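Local coordinates for protein glycoside hydrolase, GH17 family (Formosa sp. Hel1_33_131, PDB 6FCG) that probably hydrolyses internal beta-1,3-glucosidic bonds of the algal storage glucan laminarin, as an endo-acting member of glycoside hydrolase family 17, at residues D42-S47 / S346-E351; M117-W122 / D159-I164; L78-I83 / K389-G394; Y327-F332 / K380-D385. All coordinates share one frame; numbering follows the deposited sequence.

How the interactions relate
The four contacts belong to one (beta/alpha)8-type barrel. Interaction 2 pairs neighbouring strands 116-121 and 161-168; interaction 1, about 13 Å away between centres, joins the N-terminal segment to residues 346-351, and the two meet through Phe348 and Met118 inside the barrel. Interactions 3 and 4 lie in the outer layer, their centres about 16 Å apart, touching through Met81 and Leu383; interaction 1 also touches interaction 4 through Tyr349. Interactions 2 and 4 are farthest apart, with centres about 28 Å from each other on opposite sides of the chain's centre. Along the chain interaction 3 spans both 2 and 4, whereas interaction 1 alternates with 3 and with 4, so early and late parts of the sequence are tied together.

Interaction 1 of 4, residues D42-S47 / S346-E351; sequences DILGNS and SCFYFE
Phe348 meets Leu44 at the rim of its ring: Leu44 CD2 lies near the ring plane, 4.1 Å from Phe348 CZ and equally close to CE1, rather than over a face. The other phenyl ring of the 346-351 segment, Phe350, has the CB of its own neighbour Glu351 above the centre of one face, just across a cis peptide bond. The same Leu44 CD2 packs against Ser346, 3.6 Å from Ser346 OG, and leucine suits this buried site because one branched methyl can touch both the serine side chain and the ring edge.

One hydrogen bond crosses between the segments. Gly45 N donates to Ser346 OG at 3.0 Å and nearly straight, with an angle of 164° at the hydrogen. Ser346 holds its hydroxyl anti to its carbonyl carbon (chi1 -74°), which turns OG to the amide; serine's short side chain lets the backbones approach to 4.5 Å between Gly45 CA and Ser346 CA. Gly45 is the third residue of a type II turn from Ile43 to Asn46, where its phi of 82° is easy for a residue without a side chain. Asn46 steadies the turn: its ND2 reaches back to Asp42 O at 3.2 Å, while OD1 accepts from Lys48 N.

Ser346 N is also bonded to His302 ND1. Residues 346-351 bond through their backbone to Ile303 on one flank and Ser53 on the other, occupying the place of the eighth barrel strand between strands 301-305 and 50-53. Helix 40-43 sets Ile43 on Ile85 of strand 83-87, and helix 326-342 covers Cys347 with Ile336 and Thr340.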
loop_
_atom_site.group_PDB
_atom_site.type_symbol
_atom_site.label_atom_id
_atom_site.label_comp_id
_atom_site.label_asym_id
_atom_site.label_seq_id
_atom_site.Cartn_x
_atom_site.Cartn_y
_atom_site.Cartn_z
ATOM N N ASP A 42 -28.830 38.747 -27.472
ATOM C CA ASP A 42 -28.413 39.919 -26.682
ATOM C C ASP A 42 -27.719 39.526 -25.379
ATOM O O ASP A 42 -26.858 40.233 -24.892
ATOM C CB ASP A 42 -29.628 40.807 -26.322
ATOM C CG ASP A 42 -30.439 41.266 -27.544
ATOM O OD1 ASP A 42 -29.823 41.734 -28.541
ATOM O OD2 ASP A 42 -31.706 41.199 -27.476
ATOM N N ILE A 43 -28.165 38.425 -24.791
ATOM C CA ILE A 43 -27.778 38.019 -23.440
ATOM C C ILE A 43 -26.458 37.236 -23.391
ATOM O O ILE A 43 -25.600 37.473 -22.533
ATOM C CB ILE A 43 -28.899 37.142 -22.838
ATOM C CG1 ILE A 43 -30.097 38.021 -22.533
ATOM C CG2 ILE A 43 -28.438 36.433 -21.561
ATOM C CD1 ILE A 43 -31.339 37.232 -22.197
ATOM N N LEU A 44 -26.327 36.261 -24.287
ATOM C CA LEU A 44 -25.197 35.377 -24.235
ATOM C C LEU A 44 -23.947 36.129 -24.663
ATOM O O LEU A 44 -23.942 36.832 -25.678
ATOM C CB LEU A 44 -25.430 34.139 -25.088
ATOM C CG LEU A 44 -26.588 33.231 -24.649
ATOM C CD1 LEU A 44 -26.783 32.101 -25.653
ATOM C CD2 LEU A 44 -26.377 32.670 -23.265
ATOM N N GLY A 45 -22.883 36.000 -23.866
ATOM C CA GLY A 45 -21.609 36.679 -24.149
ATOM C C GLY A 45 -21.538 38.122 -23.701
ATOM O O GLY A 45 -20.604 38.829 -24.046
ATOM N N ASN A 46 -22.541 38.546 -22.946
ATOM C CA ASN A 46 -22.681 39.904 -22.526
ATOM C C ASN A 46 -22.506 39.891 -21.033
ATOM O O ASN A 46 -23.336 39.324 -20.334
ATOM C CB ASN A 46 -24.075 40.405 -22.913
ATOM C CG ASN A 46 -24.330 41.875 -22.517
ATOM O OD1 ASN A 46 -23.723 42.443 -21.587
ATOM N ND2 ASN A 46 -25.266 42.480 -23.220
ATOM N N SER A 47 -21.456 40.546 -20.537
ATOM C CA SER A 47 -21.121 40.489 -19.107
ATOM C C SER A 47 -22.068 41.255 -18.179
ATOM O O SER A 47 -21.976 41.107 -16.972
ATOM C CB SER A 47 -19.688 40.937 -18.882
ATOM O OG SER A 47 -19.544 42.283 -19.239
ATOM N N SER A 346 -20.745 33.671 -22.360
ATOM C CA SER A 346 -21.407 33.279 -21.145
ATOM C C SER A 346 -20.709 32.067 -20.507
ATOM O O SER A 346 -20.128 31.206 -21.183
ATOM C CB SER A 346 -22.893 32.994 -21.418
ATOM O OG SER A 346 -23.616 34.204 -21.631
ATOM N N CYS A 347 -20.734 32.031 -19.192
ATOM C CA CYS A 347 -20.308 30.879 -18.464
ATOM C C CYS A 347 -21.363 30.534 -17.417
ATOM O O CYS A 347 -21.497 31.244 -16.422
ATOM C CB CYS A 347 -18.963 31.119 -17.774
ATOM S SG CYS A 347 -18.453 29.643 -16.854
ATOM N N PHE A 348 -22.056 29.413 -17.624
ATOM C CA PHE A 348 -23.044 28.927 -16.674
ATOM C C PHE A 348 -22.274 28.158 -15.618
ATOM O O PHE A 348 -22.256 26.939 -15.615
ATOM C CB PHE A 348 -24.078 28.063 -17.383
ATOM C CG PHE A 348 -24.993 28.845 -18.312
ATOM C CD1 PHE A 348 -24.582 29.209 -19.589
ATOM C CD2 PHE A 348 -26.261 29.229 -17.893
ATOM C CE1 PHE A 348 -25.419 29.934 -20.410
ATOM C CE2 PHE A 348 -27.097 29.937 -18.717
ATOM C CZ PHE A 348 -26.683 30.290 -19.985
ATOM N N TYR A 349 -21.655 28.882 -14.691
ATOM C CA TYR A 349 -20.668 28.307 -13.815
ATOM C C TYR A 349 -21.368 27.300 -12.886
ATOM O O TYR A 349 -22.505 27.540 -12.417
ATOM C CB TYR A 349 -19.926 29.417 -13.034
ATOM C CG TYR A 349 -18.889 28.844 -12.074
ATOM C CD1 TYR A 349 -17.624 28.599 -12.493
ATOM C CD2 TYR A 349 -19.214 28.554 -10.759
ATOM C CE1 TYR A 349 -16.690 28.062 -11.653
ATOM C CE2 TYR A 349 -18.293 28.009 -9.909
ATOM C CZ TYR A 349 -17.020 27.782 -10.369
ATOM O OH TYR A 349 -16.068 27.254 -9.533
ATOM N N PHE A 350 -20.692 26.192 -12.607
ATOM C CA PHE A 350 -21.243 25.155 -11.745
ATOM C C PHE A 350 -20.675 25.243 -10.319
ATOM O O PHE A 350 -19.465 24.971 -10.110
ATOM C CB PHE A 350 -20.987 23.772 -12.328
ATOM C CG PHE A 350 -21.937 22.760 -11.817
ATOM C CD1 PHE A 350 -23.166 22.609 -12.418
ATOM C CD2 PHE A 350 -21.662 22.039 -10.672
ATOM C CE1 PHE A 350 -24.112 21.736 -11.914
ATOM C CE2 PHE A 350 -22.608 21.153 -10.157
ATOM C CZ PHE A 350 -23.844 21.007 -10.787
ATOM N N GLU A 351 -21.470 25.634 -9.311
ATOM C CA GLU A 351 -22.918 25.911 -9.385
ATOM C C GLU A 351 -23.278 26.980 -8.329
ATOM O O GLU A 351 -22.416 27.402 -7.549
ATOM C CB GLU A 351 -23.781 24.628 -9.284
ATOM C CG GLU A 351 -23.971 24.036 -7.904
ATOM C CD GLU A 351 -24.890 22.845 -7.785
ATOM O OE1 GLU A 351 -26.112 22.921 -8.031
ATOM O OE2 GLU A 351 -24.332 21.824 -7.354
#

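Interaction 2 of 4, residues M117-W122 / D159-I164; sequences MMVGAW and DIVKVI
Met117 bonds through its backbone to both Ile160 and Lys162 of the neighbouring parallel strand segment. Met117 N donates to Ile160 O at 2.9 Å, and Met117 O accepts Lys162 N at 3.0 Å. Further on, Val119 N binds Val163 O at 2.8 Å. The pairing slips by one residue between Met117 and Met118, a beta bulge: Met117 is opposite Val161, but Met118 is opposite Val163. Weaker CA-H...O contacts supplement the bonds, among them Ile164 CA to Val119 O.

Strands 116-121 and 161-168 are adjacent in the barrel and are joined by helix 143-156, a beta-alpha-beta crossover unit of the (beta/alpha)8 fold.

Apolar contacts divide between the two faces of the sheet. Inward, Met118 CG packs on Val163 CG1 at 3.7 Å; with CG anti to the backbone N (chi1 177°) and the chain extended, the flexible thioether can run on among Tyr237, Thr208 and Ser210. Outward, Val119 CG2 meets Val161 CG2 at 3.8 Å, compact beta-branched groups suited to strands under a helix, where Val161 and Ile164 touch Ala154. Met117 CB lies 4.0 Å from Ile160 CG2, and both residues pack against Leu100 of helix 95-109.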
loop_
_atom_site.group_PDB
_atom_site.type_symbol
_atom_site.label_atom_id
_atom_site.label_comp_id
_atom_site.label_asym_id
_atom_site.label_seq_id
_atom_site.Cartn_x
_atom_site.Cartn_y
_atom_site.Cartn_z
ATOM N N MET A 117 -33.730 32.188 -18.340
ATOM C CA MET A 117 -33.489 30.753 -18.192
ATOM C C MET A 117 -33.083 30.037 -19.473
ATOM O O MET A 117 -33.672 30.244 -20.524
ATOM C CB MET A 117 -34.712 30.065 -17.619
ATOM C CG MET A 117 -34.458 28.606 -17.235
ATOM S SD MET A 117 -35.718 27.783 -16.193
ATOM C CE MET A 117 -36.025 29.030 -14.960
ATOM N N MET A 118 -32.047 29.200 -19.347
ATOM C CA MET A 118 -31.649 28.168 -20.323
ATOM C C MET A 118 -32.259 26.873 -19.833
ATOM O O MET A 118 -31.842 26.369 -18.805
ATOM C CB MET A 118 -30.132 28.069 -20.361
ATOM C CG MET A 118 -29.554 26.993 -21.274
ATOM S SD MET A 118 -27.747 26.876 -21.112
ATOM C CE MET A 118 -27.471 25.403 -22.075
ATOM N N VAL A 119 -33.290 26.365 -20.522
ATOM C CA VAL A 119 -34.029 25.181 -20.064
ATOM C C VAL A 119 -33.456 23.934 -20.682
ATOM O O VAL A 119 -33.358 23.816 -21.890
ATOM C CB VAL A 119 -35.511 25.244 -20.394
ATOM C CG1 VAL A 119 -36.198 23.921 -20.088
ATOM C CG2 VAL A 119 -36.175 26.330 -19.594
ATOM N N GLY A 120 -33.094 22.991 -19.822
ATOM C CA GLY A 120 -32.560 21.702 -20.226
ATOM C C GLY A 120 -33.648 20.673 -20.371
ATOM O O GLY A 120 -34.456 20.456 -19.460
ATOM N N ALA A 121 -33.675 20.072 -21.554
ATOM C CA ALA A 121 -34.504 18.911 -21.834
ATOM C C ALA A 121 -33.543 17.734 -21.744
ATOM O O ALA A 121 -32.551 17.689 -22.498
ATOM C CB ALA A 121 -35.105 19.011 -23.222
ATOM N N TRP A 122 -33.804 16.819 -20.816
ATOM C CA TRP A 122 -32.925 15.676 -20.634
ATOM C C TRP A 122 -33.198 14.604 -21.694
ATOM O O TRP A 122 -34.350 14.239 -21.936
ATOM C CB TRP A 122 -33.073 15.069 -19.253
ATOM C CG TRP A 122 -32.001 14.060 -18.984
ATOM C CD1 TRP A 122 -31.994 12.743 -19.371
ATOM C CD2 TRP A 122 -30.770 14.283 -18.311
ATOM N NE1 TRP A 122 -30.824 12.148 -18.975
ATOM C CE2 TRP A 122 -30.060 13.064 -18.314
ATOM C CE3 TRP A 122 -30.198 15.384 -17.701
ATOM C CZ2 TRP A 122 -28.804 12.926 -17.723
ATOM C CZ3 TRP A 122 -28.942 15.249 -17.114
ATOM C CH2 TRP A 122 -28.262 14.030 -17.120
ATOM N N ASP A 159 -41.024 35.215 -21.849
ATOM C CA ASP A 159 -40.304 36.371 -21.330
ATOM C C ASP A 159 -39.081 35.985 -20.486
ATOM O O ASP A 159 -38.262 36.851 -20.154
ATOM C CB ASP A 159 -41.262 37.287 -20.513
ATOM C CG ASP A 159 -41.908 36.578 -19.258
ATOM O OD1 ASP A 159 -42.618 35.525 -19.394
ATOM O OD2 ASP A 159 -41.736 37.127 -18.129
ATOM N N ILE A 160 -39.020 34.716 -20.061
ATOM C CA ILE A 160 -37.963 34.195 -19.205
ATOM C C ILE A 160 -37.095 33.187 -19.953
ATOM O O ILE A 160 -35.867 33.296 -19.940
ATOM C CB ILE A 160 -38.564 33.526 -17.959
ATOM C CG1 ILE A 160 -39.344 34.551 -17.138
ATOM C CG2 ILE A 160 -37.464 32.906 -17.082
ATOM C CD1 ILE A 160 -40.282 33.919 -16.134
ATOM N N VAL A 161 -37.734 32.195 -20.578
ATOM C CA VAL A 161 -37.034 31.124 -21.302
ATOM C C VAL A 161 -36.445 31.662 -22.610
ATOM O O VAL A 161 -37.188 32.011 -23.527
ATOM C CB VAL A 161 -37.980 29.944 -21.602
ATOM C CG1 VAL A 161 -37.294 28.892 -22.457
ATOM C CG2 VAL A 161 -38.468 29.331 -20.305
ATOM N N LYS A 162 -35.123 31.728 -22.677
ATOM C CA LYS A 162 -34.417 32.192 -23.872
ATOM C C LYS A 162 -33.664 31.125 -24.652
ATOM O O LYS A 162 -33.245 31.387 -25.770
ATOM C CB LYS A 162 -33.424 33.271 -23.476
ATOM C CG LYS A 162 -34.068 34.438 -22.780
ATOM C CD LYS A 162 -35.032 35.189 -23.697
ATOM C CE LYS A 162 -36.070 35.976 -22.914
ATOM N NZ LYS A 162 -37.156 36.351 -23.836
ATOM N N VAL A 163 -33.481 29.945 -24.062
ATOM C CA VAL A 163 -32.738 28.852 -24.688
ATOM C C VAL A 163 -33.360 27.529 -24.276
ATOM O O VAL A 163 -33.752 27.339 -23.122
ATOM C CB VAL A 163 -31.227 28.868 -24.282
ATOM C CG1 VAL A 163 -30.474 27.640 -24.832
ATOM C CG2 VAL A 163 -30.511 30.130 -24.740
ATOM N N ILE A 164 -33.449 26.615 -25.243
ATOM C CA ILE A 164 -33.654 25.203 -24.937
ATOM C C ILE A 164 -32.390 24.431 -25.307
ATOM O O ILE A 164 -31.912 24.538 -26.414
ATOM C CB ILE A 164 -34.854 24.619 -25.647
ATOM C CG1 ILE A 164 -36.120 25.346 -25.213
ATOM C CG2 ILE A 164 -34.978 23.133 -25.314
ATOM C CD1 ILE A 164 -37.384 24.902 -25.918
#

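Interaction 3 of 4, residues L78-I83 / K389-G394; sequences LHAMNI and KGVFEG
Ala80 and Val391 face each other with their CA atoms 6.2 Å apart, where two helix ends meet, each finished by a Schellman motif. Helix 68-80, which links barrel strands 50-53 and 83-87, ends through Asn82 at a phi of 75°; helix 384-388 is closed off through Gly390 (phi 85°), after which Gly390 to Glu393 form a type I turn. Glycine and asparagine tolerate such positive phi values well.

No hydrogen bond crosses, so side chains do the joining. Ala80, small enough for close approach, rests its CB 3.6 Å from Val391 O and 4.0 Å from Val391 CG1. That methyl, anti to the valine's backbone N (chi1 171°), leans over the Ala80 carbonyl, and it also lies above the centre of one face of the Phe392 ring. The one branch thus touches the helix end and the neighbouring ring together, a use to which beta-branched valine is suited.

Phe392 swings from the turn into a buried apolar patch. It packs edge-to-face with Phe373, while Leu386 touches both it and Met81. Methionine fits because its unbranched chain can slip past a ring: the two side chains cross obliquely, and Met81 CG sits near the ring plane, at the edge, 3.5 Å from Phe392 CZ.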
loop_
_atom_site.group_PDB
_atom_site.type_symbol
_atom_site.label_atom_id
_atom_site.label_comp_id
_atom_site.label_asym_id
_atom_site.label_seq_id
_atom_site.Cartn_x
_atom_site.Cartn_y
_atom_site.Cartn_z
ATOM N N LEU A 78 -29.352 35.300 -5.973
ATOM C CA LEU A 78 -28.601 35.320 -7.216
ATOM C C LEU A 78 -28.704 36.662 -7.882
ATOM O O LEU A 78 -27.734 37.148 -8.483
ATOM C CB LEU A 78 -29.090 34.213 -8.166
ATOM C CG LEU A 78 -28.879 32.775 -7.696
ATOM C CD1 LEU A 78 -29.353 31.818 -8.771
ATOM C CD2 LEU A 78 -27.425 32.510 -7.355
ATOM N N HIS A 79 -29.903 37.232 -7.864
ATOM C CA HIS A 79 -30.148 38.522 -8.505
ATOM C C HIS A 79 -29.328 39.625 -7.850
ATOM O O HIS A 79 -28.773 40.487 -8.547
ATOM C CB HIS A 79 -31.639 38.869 -8.457
ATOM C CG HIS A 79 -31.963 40.168 -9.107
ATOM N ND1 HIS A 79 -32.257 40.267 -10.451
ATOM C CD2 HIS A 79 -31.964 41.429 -8.619
ATOM C CE1 HIS A 79 -32.457 41.537 -10.757
ATOM N NE2 HIS A 79 -32.274 42.258 -9.664
ATOM N N ALA A 80 -29.217 39.573 -6.529
ATOM C CA ALA A 80 -28.398 40.515 -5.767
ATOM C C ALA A 80 -26.933 40.487 -6.188
ATOM O O ALA A 80 -26.278 41.516 -6.189
ATOM C CB ALA A 80 -28.523 40.228 -4.277
ATOM N N MET A 81 -26.448 39.302 -6.562
ATOM C CA MET A 81 -25.099 39.050 -7.094
ATOM C C MET A 81 -24.854 39.407 -8.557
ATOM O O MET A 81 -23.774 39.136 -9.051
ATOM C CB MET A 81 -24.849 37.553 -7.065
ATOM C CG MET A 81 -24.095 36.996 -5.908
ATOM S SD MET A 81 -23.918 35.222 -6.224
ATOM C CE MET A 81 -22.633 35.286 -7.495
ATOM N N ASN A 82 -25.830 39.969 -9.257
ATOM C CA ASN A 82 -25.745 40.229 -10.720
ATOM C C ASN A 82 -25.884 39.027 -11.632
ATOM O O ASN A 82 -25.577 39.123 -12.818
ATOM C CB ASN A 82 -24.493 40.998 -11.131
ATOM C CG ASN A 82 -24.488 42.386 -10.598
ATOM O OD1 ASN A 82 -25.371 43.172 -10.921
ATOM N ND2 ASN A 82 -23.499 42.709 -9.772
ATOM N N ILE A 83 -26.380 37.911 -11.117
ATOM C CA ILE A 83 -26.717 36.789 -11.998
ATOM C C ILE A 83 -28.015 37.178 -12.693
ATOM O O ILE A 83 -28.977 37.582 -12.032
ATOM C CB ILE A 83 -26.923 35.464 -11.218
ATOM C CG1 ILE A 83 -25.715 35.107 -10.323
ATOM C CG2 ILE A 83 -27.285 34.335 -12.155
ATOM C CD1 ILE A 83 -24.455 34.685 -11.011
ATOM N N LYS A 389 -19.629 43.941 1.500
ATOM C CA LYS A 389 -20.212 45.107 0.857
ATOM C C LYS A 389 -21.713 45.225 1.156
ATOM O O LYS A 389 -22.310 46.209 0.742
ATOM C CB LYS A 389 -20.022 45.094 -0.672
ATOM C CG LYS A 389 -18.636 44.735 -1.176
ATOM C CD LYS A 389 -17.864 45.869 -1.825
ATOM C CE LYS A 389 -16.721 45.277 -2.654
ATOM N NZ LYS A 389 -15.804 46.280 -3.264
ATOM N N GLY A 390 -22.327 44.230 1.805
ATOM C CA GLY A 390 -23.743 44.284 2.143
ATOM C C GLY A 390 -24.711 43.829 1.053
ATOM O O GLY A 390 -25.924 43.967 1.209
ATOM N N VAL A 391 -24.192 43.230 -0.015
ATOM C CA VAL A 391 -24.992 42.795 -1.159
ATOM C C VAL A 391 -26.159 41.863 -0.778
ATOM O O VAL A 391 -27.215 41.928 -1.404
ATOM C CB VAL A 391 -24.079 42.139 -2.242
ATOM C CG1 VAL A 391 -24.870 41.467 -3.368
ATOM C CG2 VAL A 391 -23.163 43.195 -2.852
ATOM N N PHE A 392 -25.979 41.018 0.244
ATOM C CA PHE A 392 -27.016 40.064 0.650
ATOM C C PHE A 392 -27.757 40.483 1.895
ATOM O O PHE A 392 -28.470 39.701 2.490
ATOM C CB PHE A 392 -26.428 38.674 0.888
ATOM C CG PHE A 392 -25.627 38.159 -0.255
ATOM C CD1 PHE A 392 -26.242 37.778 -1.436
ATOM C CD2 PHE A 392 -24.252 38.082 -0.177
ATOM C CE1 PHE A 392 -25.488 37.328 -2.515
ATOM C CE2 PHE A 392 -23.495 37.632 -1.256
ATOM C CZ PHE A 392 -24.112 37.261 -2.420
ATOM N N GLU A 393 -27.617 41.725 2.301
ATOM C CA GLU A 393 -28.252 42.165 3.534
ATOM C C GLU A 393 -29.813 42.130 3.456
ATOM O O GLU A 393 -30.424 42.519 2.451
ATOM C CB GLU A 393 -27.608 43.483 3.901
ATOM C CG GLU A 393 -28.106 44.066 5.210
ATOM C CD GLU A 393 -27.032 44.268 6.242
ATOM O OE1 GLU A 393 -25.977 44.857 5.938
ATOM O OE2 GLU A 393 -27.282 43.860 7.384
ATOM N N GLY A 394 -30.436 41.555 4.484
ATOM C CA GLY A 394 -31.886 41.364 4.517
ATOM C C GLY A 394 -32.376 40.084 3.853
ATOM O O GLY A 394 -33.574 39.761 3.951
#

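Interaction 4 of 4, residues Y327-F332 / K380-D385; sequences YKEAIF and KYVLWD
Ala330 CB is the apolar centre, lying 3.6 Å from Val382 CB and 3.5 Å from Tyr381 CD2 at the edge of that ring. Its single methyl lets the 380-385 backbone come close: Val382 CA packs directly on it, 3.5 Å from Ala330 CB. Val382 adds CG2, anti to its backbone N, which lies 3.7 Å from Ala330 CA.

One turn earlier, Tyr327 and Tyr381 run side by side, pointing the same way, as an offset edge-to-face pair. The edge of Tyr327 turns toward the face of Tyr381, with planes at 65° and Tyr327 CD1 3.6 Å from Tyr381 CE2. Tyr381 in turn sets an edge over the Trp384 indole, its CD1 lying above one indole face near the rim.

Helix 326-342 follows strand 301-305 in the (beta/alpha)8 barrel, and here its flank receives the chain that leads into helix 384-388. Glu326 of the same helix accepts a bond from Tyr381 N.

At the polar edge, Glu329 crosses Lys380 at about a right angle, its OE2 3.4 Å from the aliphatic Lys380 CD. The charges stay further apart, Glu329 OE1 to Lys380 NZ being 4.4 Å, beyond a salt bridge. The lysine's long extended chain instead carries NZ to Asp354 in a salt bridge, with hydrogen bonds to Gly371 O and Ser310 OG.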
loop_
_atom_site.group_PDB
_atom_site.type_symbol
_atom_site.label_atom_id
_atom_site.label_comp_id
_atom_site.label_asym_id
_atom_site.label_seq_id
_atom_site.Cartn_x
_atom_site.Cartn_y
_atom_site.Cartn_z
ATOM N N TYR A 327 -10.495 28.282 -1.398
ATOM C CA TYR A 327 -9.541 29.248 -1.942
ATOM C C TYR A 327 -9.280 28.971 -3.416
ATOM O O TYR A 327 -9.335 29.871 -4.260
ATOM C CB TYR A 327 -8.236 29.216 -1.130
ATOM C CG TYR A 327 -7.184 30.238 -1.522
ATOM C CD1 TYR A 327 -7.477 31.602 -1.539
ATOM C CD2 TYR A 327 -5.880 29.853 -1.806
ATOM C CE1 TYR A 327 -6.510 32.547 -1.865
ATOM C CE2 TYR A 327 -4.907 30.793 -2.126
ATOM C CZ TYR A 327 -5.228 32.133 -2.150
ATOM O OH TYR A 327 -4.267 33.047 -2.467
ATOM N N LYS A 328 -8.976 27.725 -3.738
ATOM C CA LYS A 328 -8.730 27.377 -5.125
ATOM C C LYS A 328 -9.995 27.521 -5.952
ATOM O O LYS A 328 -9.896 27.853 -7.121
ATOM C CB LYS A 328 -8.144 25.974 -5.271
ATOM C CG LYS A 328 -6.750 25.872 -4.713
ATOM C CD LYS A 328 -6.071 24.629 -5.223
ATOM C CE LYS A 328 -5.665 23.659 -4.127
ATOM N NZ LYS A 328 -4.526 23.880 -3.286
ATOM N N GLU A 329 -11.158 27.255 -5.353
ATOM C CA GLU A 329 -12.438 27.475 -6.030
ATOM C C GLU A 329 -12.604 28.939 -6.423
ATOM O O GLU A 329 -13.006 29.247 -7.557
ATOM C CB GLU A 329 -13.629 27.058 -5.157
ATOM C CG GLU A 329 -14.969 27.335 -5.815
ATOM C CD GLU A 329 -16.135 27.127 -4.895
ATOM O OE1 GLU A 329 -17.049 26.500 -5.411
ATOM O OE2 GLU A 329 -16.171 27.590 -3.705
ATOM N N ALA A 330 -12.320 29.826 -5.487
ATOM C CA ALA A 330 -12.394 31.254 -5.756
ATOM C C ALA A 330 -11.438 31.681 -6.875
ATOM O O ALA A 330 -11.822 32.433 -7.777
ATOM C CB ALA A 330 -12.113 32.047 -4.492
ATOM N N ILE A 331 -10.204 31.201 -6.825
ATOM C CA ILE A 331 -9.252 31.510 -7.881
ATOM C C ILE A 331 -9.767 31.036 -9.253
ATOM O O ILE A 331 -9.720 31.778 -10.237
ATOM C CB ILE A 331 -7.867 30.917 -7.590
ATOM C CG1 ILE A 331 -7.240 31.644 -6.403
ATOM C CG2 ILE A 331 -6.956 31.050 -8.816
ATOM C CD1 ILE A 331 -6.055 30.919 -5.801
ATOM N N PHE A 332 -10.293 29.821 -9.306
ATOM C CA PHE A 332 -10.807 29.281 -10.554
ATOM C C PHE A 332 -12.005 30.085 -11.057
ATOM O O PHE A 332 -12.031 30.465 -12.229
ATOM C CB PHE A 332 -11.166 27.797 -10.407
ATOM C CG PHE A 332 -11.536 27.134 -11.705
ATOM C CD1 PHE A 332 -10.561 26.860 -12.651
ATOM C CD2 PHE A 332 -12.853 26.788 -11.981
ATOM C CE1 PHE A 332 -10.887 26.252 -13.852
ATOM C CE2 PHE A 332 -13.184 26.166 -13.172
ATOM C CZ PHE A 332 -12.201 25.901 -14.111
ATOM N N LYS A 380 -19.146 30.998 0.638
ATOM C CA LYS A 380 -17.774 30.502 0.622
ATOM C C LYS A 380 -16.812 31.618 0.254
ATOM O O LYS A 380 -17.227 32.662 -0.270
ATOM C CB LYS A 380 -17.622 29.362 -0.382
ATOM C CG LYS A 380 -18.401 28.107 -0.023
ATOM C CD LYS A 380 -18.422 27.139 -1.186
ATOM C CE LYS A 380 -19.228 25.885 -0.862
ATOM N NZ LYS A 380 -19.211 24.885 -1.979
ATOM N N TYR A 381 -15.534 31.380 0.501
ATOM C CA TYR A 381 -14.478 32.369 0.305
ATOM C C TYR A 381 -14.643 33.254 -0.923
ATOM O O TYR A 381 -14.488 34.485 -0.845
ATOM C CB TYR A 381 -13.095 31.704 0.267
ATOM C CG TYR A 381 -11.988 32.721 0.091
ATOM C CD1 TYR A 381 -11.652 33.597 1.127
ATOM C CD2 TYR A 381 -11.316 32.850 -1.130
ATOM C CE1 TYR A 381 -10.662 34.552 0.963
ATOM C CE2 TYR A 381 -10.326 33.798 -1.312
ATOM C CZ TYR A 381 -9.999 34.647 -0.263
ATOM O OH TYR A 381 -8.991 35.568 -0.427
ATOM N N VAL A 382 -14.955 32.617 -2.049
ATOM C CA VAL A 382 -15.193 33.317 -3.316
ATOM C C VAL A 382 -16.106 34.549 -3.218
ATOM O O VAL A 382 -15.873 35.518 -3.944
ATOM C CB VAL A 382 -15.697 32.327 -4.400
ATOM C CG1 VAL A 382 -17.047 31.719 -4.049
ATOM C CG2 VAL A 382 -15.729 32.964 -5.780
ATOM N N LEU A 383 -17.124 34.503 -2.346
ATOM C CA LEU A 383 -18.099 35.605 -2.175
ATOM C C LEU A 383 -18.004 36.417 -0.875
ATOM O O LEU A 383 -18.874 37.245 -0.616
ATOM C CB LEU A 383 -19.541 35.059 -2.269
ATOM C CG LEU A 383 -19.983 34.349 -3.544
ATOM C CD1 LEU A 383 -21.469 34.025 -3.487
ATOM C CD2 LEU A 383 -19.659 35.188 -4.771
ATOM N N TRP A 384 -17.002 36.169 -0.036
ATOM C CA TRP A 384 -16.852 36.921 1.235
ATOM C C TRP A 384 -16.848 38.407 1.005
ATOM O O TRP A 384 -17.433 39.151 1.761
ATOM C CB TRP A 384 -15.530 36.580 1.916
ATOM C CG TRP A 384 -15.446 35.246 2.583
ATOM C CD1 TRP A 384 -16.373 34.233 2.560
ATOM C CD2 TRP A 384 -14.359 34.784 3.355
ATOM N NE1 TRP A 384 -15.912 33.176 3.284
ATOM C CE2 TRP A 384 -14.670 33.491 3.777
ATOM C CE3 TRP A 384 -13.133 35.344 3.729
ATOM C CZ2 TRP A 384 -13.791 32.732 4.556
ATOM C CZ3 TRP A 384 -12.277 34.610 4.513
ATOM C CH2 TRP A 384 -12.606 33.309 4.918
ATOM N N ASP A 385 -16.192 38.830 -0.056
ATOM C CA ASP A 385 -16.076 40.237 -0.357
ATOM C C ASP A 385 -17.466 40.860 -0.546
ATOM O O ASP A 385 -17.746 41.929 -0.015
ATOM C CB ASP A 385 -15.201 40.409 -1.599
ATOM C CG ASP A 385 -14.572 41.774 -1.692
ATOM O OD1 ASP A 385 -15.182 42.771 -1.233
ATOM O OD2 ASP A 385 -13.466 41.849 -2.275
#